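Local coordinates for protein TRAP dicarboxylate transporter-DctP subunit (PDB 4PFI) that probably binds an organic acid solute in the periplasm and hands it to a TRAP-type membrane transporter, at residues 49-54 against 71-76; 223-228 against 291-296. One frame throughout, in Å; residues are numbered along the deposited sequence.

Interaction 1: residues 49-54 against 71-76; sequences VQHLYA and VDVFPY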
# COMPACT_ATOMS: atom_id res chain seq x y z
N VAL A 49 3.64 10.01 0.25
CA VAL A 49 2.23 10.12 -0.09
C VAL A 49 1.35 10.24 1.17
O VAL A 49 0.42 11.03 1.20
CB VAL A 49 1.75 8.90 -0.91
CG1 VAL A 49 0.27 9.02 -1.25
CG2 VAL A 49 2.59 8.75 -2.19
N GLN A 50 1.66 9.45 2.19
CA GLN A 50 0.94 9.53 3.45
C GLN A 50 1.06 10.91 4.08
O GLN A 50 0.06 11.48 4.53
CB GLN A 50 1.45 8.45 4.42
CG GLN A 50 0.95 7.07 4.05
CD GLN A 50 1.23 6.01 5.08
OE1 GLN A 50 1.45 6.30 6.27
NE2 GLN A 50 1.24 4.76 4.64
N HIS A 51 2.27 11.45 4.14
CA HIS A 51 2.46 12.77 4.68
C HIS A 51 1.68 13.85 3.86
O HIS A 51 0.97 14.68 4.42
CB HIS A 51 3.94 13.11 4.72
CG HIS A 51 4.24 14.32 5.54
ND1 HIS A 51 4.98 15.37 5.07
CD2 HIS A 51 3.89 14.64 6.81
CE1 HIS A 51 5.09 16.30 6.01
NE2 HIS A 51 4.43 15.88 7.07
N LEU A 52 1.80 13.82 2.53
CA LEU A 52 1.11 14.79 1.69
C LEU A 52 -0.38 14.71 1.91
O LEU A 52 -1.06 15.73 2.02
CB LEU A 52 1.44 14.55 0.23
CG LEU A 52 2.90 14.87 -0.09
CD1 LEU A 52 3.24 14.48 -1.53
CD2 LEU A 52 3.19 16.34 0.17
N TYR A 53 -0.89 13.48 1.96
CA TYR A 53 -2.31 13.23 2.20
C TYR A 53 -2.70 13.83 3.55
O TYR A 53 -3.68 14.58 3.66
CB TYR A 53 -2.59 11.73 2.21
CG TYR A 53 -4.03 11.32 2.49
CD1 TYR A 53 -4.50 11.19 3.80
CD2 TYR A 53 -4.90 11.02 1.45
CE1 TYR A 53 -5.82 10.79 4.06
CE2 TYR A 53 -6.21 10.62 1.70
CZ TYR A 53 -6.66 10.51 3.00
OH TYR A 53 -7.96 10.11 3.22
N ALA A 54 -1.92 13.50 4.57
CA ALA A 54 -2.24 13.95 5.91
C ALA A 54 -2.21 15.49 6.03
O ALA A 54 -3.05 16.07 6.72
CB ALA A 54 -1.33 13.30 6.91
N VAL A 71 -5.32 19.31 14.05
CA VAL A 71 -4.82 17.98 13.71
C VAL A 71 -3.30 17.93 13.84
O VAL A 71 -2.58 18.68 13.20
CB VAL A 71 -5.26 17.52 12.29
CG1 VAL A 71 -4.74 16.13 12.00
CG2 VAL A 71 -6.76 17.53 12.17
N ASP A 72 -2.82 17.03 14.69
CA ASP A 72 -1.39 16.84 14.83
C ASP A 72 -0.99 15.62 14.03
O ASP A 72 -1.51 14.52 14.24
CB ASP A 72 -1.01 16.69 16.30
CG ASP A 72 -0.80 18.04 16.98
OD1 ASP A 72 -1.56 18.99 16.66
OD2 ASP A 72 0.12 18.16 17.82
N VAL A 73 -0.10 15.85 13.07
CA VAL A 73 0.38 14.79 12.19
C VAL A 73 1.71 14.25 12.71
O VAL A 73 2.65 15.01 12.96
CB VAL A 73 0.55 15.29 10.75
CG1 VAL A 73 1.23 14.23 9.85
CG2 VAL A 73 -0.79 15.67 10.18
N PHE A 74 1.77 12.93 12.86
CA PHE A 74 2.94 12.23 13.36
C PHE A 74 3.55 11.30 12.30
O PHE A 74 3.17 10.13 12.18
CB PHE A 74 2.57 11.43 14.61
CG PHE A 74 2.11 12.29 15.76
CD1 PHE A 74 3.02 12.95 16.56
CD2 PHE A 74 0.76 12.47 16.01
CE1 PHE A 74 2.59 13.77 17.61
CE2 PHE A 74 0.33 13.28 17.06
CZ PHE A 74 1.25 13.93 17.85
N PRO A 75 4.49 11.83 11.51
CA PRO A 75 5.27 11.01 10.57
C PRO A 75 6.18 10.02 11.28
O PRO A 75 6.55 10.20 12.44
CB PRO A 75 6.12 12.05 9.80
CG PRO A 75 6.05 13.32 10.63
CD PRO A 75 4.76 13.27 11.38
N TYR A 76 6.53 8.96 10.55
CA TYR A 76 7.42 7.90 11.03
C TYR A 76 8.72 8.42 11.64
O TYR A 76 9.45 9.19 11.01
CB TYR A 76 7.73 6.95 9.88
CG TYR A 76 8.53 5.75 10.31
CD1 TYR A 76 7.90 4.59 10.77
CD2 TYR A 76 9.92 5.76 10.26
CE1 TYR A 76 8.63 3.48 11.17
CE2 TYR A 76 10.66 4.66 10.66
CZ TYR A 76 10.01 3.52 11.11
OH TYR A 76 10.76 2.40 11.51

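Interaction 2: residues 223-228 against 291-296; sequences FAIEEM and ETILEQ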
# COMPACT_ATOMS: atom_id res chain seq x y z
N PHE A 223 8.67 6.11 -5.12
CA PHE A 223 9.13 7.06 -4.09
C PHE A 223 9.84 6.36 -2.96
O PHE A 223 10.75 6.93 -2.38
CB PHE A 223 8.02 7.96 -3.51
CG PHE A 223 7.03 7.26 -2.66
CD1 PHE A 223 7.22 7.16 -1.28
CD2 PHE A 223 5.88 6.70 -3.23
CE1 PHE A 223 6.22 6.48 -0.48
CE2 PHE A 223 4.93 6.04 -2.47
CZ PHE A 223 5.09 5.92 -1.09
N ALA A 224 9.41 5.16 -2.60
CA ALA A 224 10.06 4.45 -1.51
C ALA A 224 11.46 3.94 -1.96
O ALA A 224 12.43 3.98 -1.20
CB ALA A 224 9.20 3.31 -1.04
N ILE A 225 11.56 3.51 -3.22
CA ILE A 225 12.83 3.09 -3.80
C ILE A 225 13.86 4.24 -3.81
O ILE A 225 15.01 4.06 -3.41
CB ILE A 225 12.61 2.57 -5.24
CG1 ILE A 225 11.84 1.25 -5.18
CG2 ILE A 225 13.93 2.40 -5.97
CD1 ILE A 225 11.27 0.81 -6.53
N GLU A 226 13.43 5.42 -4.26
CA GLU A 226 14.31 6.58 -4.28
C GLU A 226 14.71 6.96 -2.84
O GLU A 226 15.88 7.21 -2.57
CB GLU A 226 13.64 7.78 -4.99
CG GLU A 226 14.58 8.96 -5.24
CD GLU A 226 14.88 9.78 -3.99
OE1 GLU A 226 14.00 9.89 -3.10
OE2 GLU A 226 16.01 10.32 -3.87
N GLU A 227 13.74 7.03 -1.94
CA GLU A 227 14.00 7.42 -0.55
C GLU A 227 15.04 6.51 0.15
O GLU A 227 15.90 7.01 0.89
CB GLU A 227 12.70 7.39 0.25
CG GLU A 227 12.84 7.99 1.63
CD GLU A 227 13.30 9.45 1.58
OE1 GLU A 227 12.79 10.24 0.73
OE2 GLU A 227 14.20 9.81 2.37
N MSE A 228 14.96 5.19 -0.08
CA MSE A 228 15.87 4.23 0.54
C MSE A 228 17.14 4.08 -0.25
O MSE A 228 18.05 3.38 0.16
CB MSE A 228 15.22 2.83 0.58
CG MSE A 228 13.75 2.80 0.91
SE MSE A 228 13.43 2.02 2.60
CE MSE A 228 14.35 3.49 3.52
N GLU A 291 12.21 10.64 -11.98
CA GLU A 291 13.22 11.51 -12.61
C GLU A 291 14.46 11.63 -11.72
O GLU A 291 15.59 11.60 -12.20
CB GLU A 291 12.64 12.91 -12.90
N THR A 292 14.26 11.76 -10.41
CA THR A 292 15.38 11.81 -9.48
C THR A 292 16.24 10.54 -9.56
O THR A 292 17.46 10.61 -9.63
CB THR A 292 14.88 12.02 -8.04
OG1 THR A 292 14.19 13.28 -7.99
CG2 THR A 292 16.02 11.98 -7.04
N ILE A 293 15.59 9.38 -9.57
CA ILE A 293 16.29 8.11 -9.76
C ILE A 293 17.16 8.10 -11.04
O ILE A 293 18.29 7.66 -11.00
CB ILE A 293 15.28 6.93 -9.80
CG1 ILE A 293 14.89 6.52 -8.39
CG2 ILE A 293 15.86 5.73 -10.47
CD1 ILE A 293 13.61 5.66 -8.30
N LEU A 294 16.61 8.56 -12.16
CA LEU A 294 17.33 8.49 -13.42
C LEU A 294 18.57 9.39 -13.42
O LEU A 294 19.55 9.06 -14.07
CB LEU A 294 16.41 8.81 -14.59
CG LEU A 294 15.40 7.67 -14.83
CD1 LEU A 294 14.45 8.05 -15.91
CD2 LEU A 294 16.09 6.35 -15.17
N GLU A 295 18.52 10.50 -12.68
CA GLU A 295 19.71 11.36 -12.50
C GLU A 295 20.90 10.61 -11.87
O GLU A 295 22.05 11.00 -12.06
CB GLU A 295 19.36 12.57 -11.62
CG GLU A 295 18.35 13.52 -12.27
CD GLU A 295 17.61 14.45 -11.26
OE1 GLU A 295 18.07 14.57 -10.09
OE2 GLU A 295 16.57 15.04 -11.64
N GLN A 296 20.64 9.56 -11.10
CA GLN A 296 21.72 8.82 -10.47
C GLN A 296 22.57 8.13 -11.56
O GLN A 296 23.79 8.00 -11.43
CB GLN A 296 21.16 7.79 -9.49
CG GLN A 296 22.12 6.69 -9.05
CD GLN A 296 23.15 7.14 -8.01
OE1 GLN A 296 22.99 8.18 -7.39
NE2 GLN A 296 24.21 6.34 -7.82

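Interaction 1: residues 49-54 against 71-76
The imidazole of H51 meets V73 at its edge: CD2 stands 4.1 Å from V73 CG1, which lies near the ring plane and over neither face. The touch is confined to one ring carbon and one methyl. With CG anti to the backbone N (chi1 -167°), the H51 ring swings toward the strand although its CB does not point there. One turn along the helix, A54 does point at the strand, and its CB reaches both branches of V73, 4.0 Å from CG1 and 4.1 Å from CG2. V73 CG1 thus touches both the ring edge and the alanine methyl. No hydrogen bond crosses between 49-54 and 71-76; the contact is small van der Waals packing, burying 152 Å² in all. L42 also touches both A54 and V73, and F40 touches A54, while D72 bonds through its backbone to W38 and F40, and F74 to F40 and L42. These residues place the contact in the beta-alpha-beta unit of strand 37-41, helix 49-65 and strand 70-74, where the crossover helix packs on two parallel strands, as is characteristic of the alpha/beta domains of periplasmic solute-binding proteins.

Interaction 2: residues 223-228 against 291-296
I293 and E226 run alongside each other with opposed directions, and this is the tight part of the contact: I293 CG1 comes 3.8 Å from E226 CB, and I293 CD1 lies 3.9 Å from the same carbon. I293 CD1 also meets I225 CG2 at 4.0 Å. This isoleucine pair is buried; I225 also packs on T161 and T163 of strand 149-164. The two short helical segments cross at 43° with their axes 9.9 Å apart. Segment 291-296 lies late in the long helix 263-296, an element characteristic of TRAP solute-binding proteins, and the side chain of I293 is about 9 Å from the bound sodium ion, whose site includes Q234, N235 and G298. E226 and T292, both partly exposed, form the looser side, where a polar carboxylate end meets a methyl, unlike the buried isoleucine pair. E226 bends at chi2 (-75°) and lays its chain across T292, whose CG2 methyl is 3.8 Å from E226 CG and 3.6 Å from E226 OE2. T292 OG1 is hydrogen-bonded to the carbonyl O of E288 in its own helix. E226 OE1 makes a long, weak ion pair with R289 NE. An alanine in place of E226 would keep the CB contact with I293 but would probably leave a gap beside the T292 methyl and deprive R289 of one weak acidic partner.

How the interactions relate
From the N terminus, the chain runs through helix 49-65 into strand 70-74, and interaction 1 closes this short loop of 16 intervening residues. Interaction 2 opens only much later, at helix 222-228, and closes a longer loop of 62 residues on the late part of helix 263-296; the two are in series, neither nesting nor crossing. Their centres are 21 Å apart, yet they meet directly where V49 CG2 packs 3.6 Å from F223 CE2. Helix 263-296 joins them further: V49 and F223 both touch its L285, and Y53 touches I271 and L274. The early beta-alpha-beta unit and helix 222-228 both pack on helix 263-296.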